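Dihydroorotase (Saccharomyces cerevisiae S288C, PDB 6L0A) catalyses the reversible, zinc-dependent interconversion of N-carbamoyl-L-aspartate and dihydroorotate, the third step of de novo pyrimidine biosynthesis. Local coordinates at residues I85-Q90 and A126-L132; A200-A206 and I309-E313. All coordinates share one frame; numbering follows the deposited sequence.

In the fold
Interaction 1 joins two helices on the outside of the TIM barrel, and interaction 2 packs a helix end against the start of a barrel strand. The first is remote from the zinc and malate site, although the zinc ligand Lys98 belongs to the connection between its segments. Interaction 2 sets the end of helix 300-312 against strand 205-209; the side chain of Ala206 there is about 11 Å from that of His14 and about 12 Å from that of His180, both zinc ligands. The centres of the contacts are about 17 Å apart, yet they touch where Asn131 ND2 packs 3.4 Å from Glu313 OE2.

Interaction 1: residues I85-Q90 and A126-L132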
loop_
_atom_site.group_PDB
_atom_site.type_symbol
_atom_site.label_atom_id
_atom_site.label_comp_id
_atom_site.label_asym_id
_atom_site.label_seq_id
_atom_site.Cartn_x
_atom_site.Cartn_y
_atom_site.Cartn_z
ATOM N N ILE C 85 -23.196 20.419 -23.087
ATOM C CA ILE C 85 -21.961 20.094 -23.798
ATOM C C ILE C 85 -21.823 20.958 -25.049
ATOM O O ILE C 85 -20.773 21.562 -25.302
ATOM C CB ILE C 85 -21.929 18.594 -24.146
ATOM C CG1 ILE C 85 -21.937 17.741 -22.873
ATOM C CG2 ILE C 85 -20.740 18.275 -25.055
ATOM C CD1 ILE C 85 -20.656 17.856 -22.032
ATOM N N HIS C 86 -22.883 21.015 -25.862
ATOM C CA HIS C 86 -22.862 21.849 -27.061
ATOM C C HIS C 86 -22.641 23.317 -26.706
ATOM O O HIS C 86 -21.838 24.008 -27.342
ATOM C CB HIS C 86 -24.171 21.673 -27.840
ATOM C CG HIS C 86 -24.294 20.347 -28.529
ATOM N ND1 HIS C 86 -23.502 19.984 -29.595
ATOM C CD2 HIS C 86 -25.122 19.299 -28.302
ATOM C CE1 HIS C 86 -23.833 18.769 -29.996
ATOM N NE2 HIS C 86 -24.811 18.329 -29.222
ATOM N N GLU C 87 -23.351 23.805 -25.687
ATOM C CA GLU C 87 -23.233 25.202 -25.280
ATOM C C GLU C 87 -21.812 25.534 -24.831
ATOM O O GLU C 87 -21.216 26.519 -25.287
ATOM C CB GLU C 87 -24.236 25.488 -24.165
ATOM C CG GLU C 87 -24.215 26.906 -23.644
ATOM C CD GLU C 87 -25.251 27.142 -22.555
ATOM O OE1 GLU C 87 -25.211 26.428 -21.528
ATOM O OE2 GLU C 87 -26.105 28.042 -22.721
ATOM N N ALA C 88 -21.251 24.720 -23.927
ATOM C CA ALA C 88 -19.902 24.978 -23.425
ATOM C C ALA C 88 -18.869 24.874 -24.535
ATOM O O ALA C 88 -17.913 25.654 -24.577
ATOM C CB ALA C 88 -19.563 24.001 -22.298
ATOM N N ALA C 89 -19.045 23.912 -25.442
ATOM C CA ALA C 89 -18.089 23.724 -26.525
ATOM C C ALA C 89 -18.081 24.923 -27.461
ATOM O O ALA C 89 -17.016 25.431 -27.835
ATOM C CB ALA C 89 -18.417 22.451 -27.302
ATOM N N GLN C 90 -19.267 25.394 -27.844
ATOM C CA GLN C 90 -19.337 26.479 -28.809
ATOM C C GLN C 90 -18.826 27.783 -28.221
ATOM O O GLN C 90 -18.362 28.651 -28.966
ATOM C CB GLN C 90 -20.770 26.624 -29.323
ATOM C CG GLN C 90 -21.055 25.686 -30.492
ATOM C CD GLN C 90 -22.503 25.250 -30.576
ATOM O OE1 GLN C 90 -23.420 26.049 -30.378
ATOM N NE2 GLN C 90 -22.716 23.974 -30.880
ATOM N N ALA C 126 -22.641 13.955 -27.954
ATOM C CA ALA C 126 -22.457 15.402 -28.063
ATOM C C ALA C 126 -20.976 15.771 -28.043
ATOM O O ALA C 126 -20.520 16.592 -28.850
ATOM C CB ALA C 126 -23.214 16.110 -26.936
ATOM N N MET C 127 -20.203 15.160 -27.140
ATOM C CA MET C 127 -18.761 15.403 -27.131
ATOM C C MET C 127 -18.129 15.064 -28.473
ATOM O O MET C 127 -17.267 15.804 -28.968
ATOM C CB MET C 127 -18.095 14.586 -26.022
ATOM C CG MET C 127 -18.471 15.046 -24.636
ATOM S SD MET C 127 -17.757 13.966 -23.384
ATOM C CE MET C 127 -16.022 14.351 -23.656
ATOM N N GLN C 128 -18.514 13.924 -29.057
ATOM C CA GLN C 128 -17.930 13.503 -30.330
ATOM C C GLN C 128 -18.209 14.531 -31.422
ATOM O O GLN C 128 -17.317 14.887 -32.202
ATOM C CB GLN C 128 -18.477 12.127 -30.719
ATOM C CG GLN C 128 -17.821 11.496 -31.948
ATOM C CD GLN C 128 -18.258 10.050 -32.173
ATOM O OE1 GLN C 128 -17.422 9.144 -32.291
ATOM N NE2 GLN C 128 -19.570 9.828 -32.236
ATOM N N GLU C 129 -19.438 15.034 -31.473
ATOM C CA GLU C 129 -19.782 16.037 -32.474
ATOM C C GLU C 129 -19.015 17.338 -32.266
ATOM O O GLU C 129 -18.772 18.071 -33.231
ATOM C CB GLU C 129 -21.283 16.303 -32.444
ATOM C CG GLU C 129 -22.129 15.142 -32.921
ATOM C CD GLU C 129 -23.594 15.319 -32.578
ATOM O OE1 GLU C 129 -23.940 16.347 -31.952
ATOM O OE2 GLU C 129 -24.401 14.432 -32.927
ATOM N N GLU C 130 -18.624 17.647 -31.032
ATOM C CA GLU C 130 -17.953 18.908 -30.744
ATOM C C GLU C 130 -16.438 18.773 -30.692
ATOM O O GLU C 130 -15.753 19.759 -30.403
ATOM C CB GLU C 130 -18.470 19.497 -29.424
ATOM C CG GLU C 130 -19.961 19.837 -29.401
ATOM C CD GLU C 130 -20.312 21.095 -30.195
ATOM O OE1 GLU C 130 -19.399 21.739 -30.767
ATOM O OE2 GLU C 130 -21.514 21.437 -30.248
ATOM N N ASN C 131 -15.903 17.578 -30.973
ATOM C CA ASN C 131 -14.463 17.322 -30.962
ATOM C C ASN C 131 -13.853 17.614 -29.591
ATOM O O ASN C 131 -12.751 18.157 -29.485
ATOM C CB ASN C 131 -13.740 18.111 -32.059
ATOM C CG ASN C 131 -12.377 17.510 -32.406
ATOM O OD1 ASN C 131 -12.103 16.342 -32.104
ATOM N ND2 ASN C 131 -11.514 18.310 -33.034
ATOM N N LEU C 132 -14.576 17.252 -28.536
ATOM C CA LEU C 132 -14.089 17.362 -27.169
ATOM C C LEU C 132 -13.423 16.053 -26.755
ATOM O O LEU C 132 -13.731 14.983 -27.286
ATOM C CB LEU C 132 -15.231 17.691 -26.207
ATOM C CG LEU C 132 -15.971 19.033 -26.330
ATOM C CD1 LEU C 132 -17.176 19.067 -25.411
ATOM C CD2 LEU C 132 -15.030 20.208 -26.006
#
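Ile85 puts its CG2 methyl into a nest formed by Ala126 CB, Met127 CG and Leu132 CD1, the last of these lying 3.7 Å from that CG2. The first torsion sets this branch opposite the backbone N of Ile85, which aims it at the neighbouring helix. The two helices, 82-90 and 121-130, belong to a TIM-barrel fold and run nearly parallel; the axes of 85-90 and 126-130 come within 9.6 Å and cross at -24°. Helix 121-130 closes in a Schellman motif, with Asn131 at positive phi and Leu132 N bonded to Met127 O; the chain then turns so that Leu132 CD1 folds back against Ile85 CG2 and Ala89 CB. Ala89 CB also packs on the CB of Glu130 at 3.6 Å.

Further out the contact becomes polar. The Glu130 chain bends at chi2 (-74°), bringing its carboxylate to His86 and Gln90, and one oxygen serves both. His86 ND1 gives OE2 of Glu130 a short, fairly straight hydrogen bond of 2.5 Å, in the plane of the ring and on the anti lone pair, with the carboxylate plane turned steeply against that of the imidazole. Gln90 NE2 reaches the same OE2 at 2.9 Å from the syn side, less straight at 131°. An alanine in place of Glu130 removes the oxygen that both donors share, which would probably leave His86 ND1 without its acceptor and the Gln90 amide free to turn. Next to ND1 on the ring edge, CE1 of His86 lies 3.1 Å from Glu129 OE1, which sits near the ring plane.

Interaction 2: residues A200-A206 and I309-E313; sequences ATDVKVA and ISFYE
Apolar contact centres on the Phe311 ring, which reaches from the last turn of helix 300-312 to the chain entering strand 205-209. Its CG stands opposite the backbone N (chi1 -170°), and this carries the ring across to the other segment. Ala206 CB lies over one face, 4.1 Å from the centroid of the Phe311 ring and 23° off its normal, a CH-pi contact displaced toward the rim at CE1. Val203 comes in on its CG1 branch, 3.8 Å from Phe311 CE1, the two side chains crossing at about a right angle.

The polar backbone meets the same ring at its edge: Lys204 O is 3.6 Å from Phe311 CZ and close to the ring plane. Strand 205-209 is one of the parallel strands of the TIM-barrel fold, and the helix end packs against its start. Phe311 also touches Val133 and Ile177 of two neighbouring parallel strands, while Val205 turns the other way, onto helix 184-193. The helix itself stops in a Schellman motif, Glu313 taking positive phi.

A single water spans the remaining side, where no direct hydrogen bond joins the segments. It donates to Ala200 O at 2.8 Å and is hydrogen-bonded to Ser310 OG, also at 2.8 Å. The same Ser310 OG rests 3.6 Å from the Ala200 CB methyl.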
loop_
_atom_site.group_PDB
_atom_site.type_symbol
_atom_site.label_atom_id
_atom_site.label_comp_id
_atom_site.label_asym_id
_atom_site.label_seq_id
_atom_site.Cartn_x
_atom_site.Cartn_y
_atom_site.Cartn_z
ATOM N N ALA C 200 1.182 11.572 -35.698
ATOM C CA ALA C 200 0.523 11.983 -34.461
ATOM C C ALA C 200 -0.959 12.277 -34.668
ATOM O O ALA C 200 -1.790 11.928 -33.822
ATOM C CB ALA C 200 1.242 13.208 -33.881
ATOM N N THR C 201 -1.317 12.910 -35.793
ATOM C CA THR C 201 -2.711 13.302 -35.994
ATOM C C THR C 201 -3.633 12.108 -36.217
ATOM O O THR C 201 -4.853 12.277 -36.163
ATOM C CB THR C 201 -2.840 14.290 -37.166
ATOM O OG1 THR C 201 -2.314 13.706 -38.364
ATOM C CG2 THR C 201 -2.094 15.585 -36.865
ATOM N N ASP C 202 -3.087 10.911 -36.447
ATOM C CA ASP C 202 -3.910 9.708 -36.514
ATOM C C ASP C 202 -4.405 9.253 -35.144
ATOM O O ASP C 202 -5.339 8.447 -35.073
ATOM C CB ASP C 202 -3.125 8.560 -37.155
ATOM C CG ASP C 202 -2.715 8.855 -38.583
ATOM O OD1 ASP C 202 -3.481 9.546 -39.292
ATOM O OD2 ASP C 202 -1.632 8.381 -38.995
ATOM N N VAL C 203 -3.813 9.749 -34.060
ATOM C CA VAL C 203 -4.088 9.199 -32.734
ATOM C C VAL C 203 -5.468 9.648 -32.274
ATOM O O VAL C 203 -5.758 10.848 -32.213
ATOM C CB VAL C 203 -3.012 9.625 -31.729
ATOM C CG1 VAL C 203 -3.431 9.220 -30.303
ATOM C CG2 VAL C 203 -1.658 9.019 -32.095
ATOM N N LYS C 204 -6.320 8.684 -31.935
ATOM C CA LYS C 204 -7.608 8.963 -31.315
ATOM C C LYS C 204 -7.655 8.593 -29.841
ATOM O O LYS C 204 -8.394 9.219 -29.071
ATOM C CB LYS C 204 -8.727 8.202 -32.037
ATOM C CG LYS C 204 -9.082 8.747 -33.412
ATOM C CD LYS C 204 -9.877 10.037 -33.313
ATOM C CE LYS C 204 -10.322 10.506 -34.692
ATOM N NZ LYS C 204 -10.494 11.985 -34.727
ATOM N N VAL C 205 -6.922 7.565 -29.446
ATOM C CA VAL C 205 -6.892 7.103 -28.065
ATOM C C VAL C 205 -5.465 7.252 -27.583
ATOM O O VAL C 205 -4.549 6.630 -28.134
ATOM C CB VAL C 205 -7.378 5.653 -27.939
ATOM C CG1 VAL C 205 -7.227 5.170 -26.499
ATOM C CG2 VAL C 205 -8.838 5.565 -28.391
ATOM N N ALA C 206 -5.265 8.109 -26.588
ATOM C CA ALA C 206 -3.951 8.337 -26.018
ATOM C C ALA C 206 -3.979 7.969 -24.541
ATOM O O ALA C 206 -5.021 7.624 -23.985
ATOM C CB ALA C 206 -3.509 9.788 -26.208
ATOM N N ILE C 309 0.255 18.941 -27.334
ATOM C CA ILE C 309 -0.214 20.038 -28.178
ATOM C C ILE C 309 -0.943 19.498 -29.405
ATOM O O ILE C 309 -2.001 20.010 -29.792
ATOM C CB ILE C 309 0.971 20.943 -28.564
ATOM C CG1 ILE C 309 1.278 21.906 -27.415
ATOM C CG2 ILE C 309 0.683 21.695 -29.869
ATOM C CD1 ILE C 309 2.574 22.675 -27.579
ATOM N N SER C 310 -0.401 18.446 -30.023
ATOM C CA SER C 310 -1.020 17.880 -31.219
ATOM C C SER C 310 -2.370 17.227 -30.907
ATOM O O SER C 310 -3.348 17.423 -31.640
ATOM C CB SER C 310 -0.063 16.873 -31.870
ATOM O OG SER C 310 -0.706 16.122 -32.890
ATOM N N PHE C 311 -2.440 16.442 -29.826
ATOM C CA PHE C 311 -3.671 15.719 -29.503
ATOM C C PHE C 311 -4.793 16.672 -29.115
ATOM O O PHE C 311 -5.948 16.475 -29.510
ATOM C CB PHE C 311 -3.404 14.718 -28.367
ATOM C CG PHE C 311 -4.536 13.763 -28.112
ATOM C CD1 PHE C 311 -4.645 12.593 -28.835
ATOM C CD2 PHE C 311 -5.492 14.036 -27.150
ATOM C CE1 PHE C 311 -5.695 11.703 -28.612
ATOM C CE2 PHE C 311 -6.533 13.159 -26.924
ATOM C CZ PHE C 311 -6.628 11.981 -27.654
ATOM N N TYR C 312 -4.486 17.690 -28.316
ATOM C CA TYR C 312 -5.497 18.652 -27.913
ATOM C C TYR C 312 -5.678 19.745 -28.958
ATOM O O TYR C 312 -6.529 20.624 -28.774
ATOM C CB TYR C 312 -5.137 19.274 -26.563
ATOM C CG TYR C 312 -5.565 18.436 -25.369
ATOM C CD1 TYR C 312 -4.743 17.433 -24.858
ATOM C CD2 TYR C 312 -6.799 18.646 -24.760
ATOM C CE1 TYR C 312 -5.151 16.661 -23.759
ATOM C CE2 TYR C 312 -7.206 17.897 -23.671
ATOM C CZ TYR C 312 -6.384 16.904 -23.177
ATOM O OH TYR C 312 -6.812 16.161 -22.098
ATOM N N GLU C 313 -4.883 19.697 -30.026
ATOM C CA GLU C 313 -4.933 20.656 -31.133
ATOM C C GLU C 313 -4.878 22.090 -30.615
ATOM O O GLU C 313 -5.733 22.927 -30.912
ATOM C CB GLU C 313 -6.161 20.410 -32.014
ATOM C CG GLU C 313 -6.150 18.992 -32.580
ATOM C CD GLU C 313 -7.405 18.632 -33.383
ATOM O OE1 GLU C 313 -7.649 19.283 -34.416
ATOM O OE2 GLU C 313 -8.125 17.713 -32.961
HETATM O O HOH W 1 -2.105 13.974 -31.879
#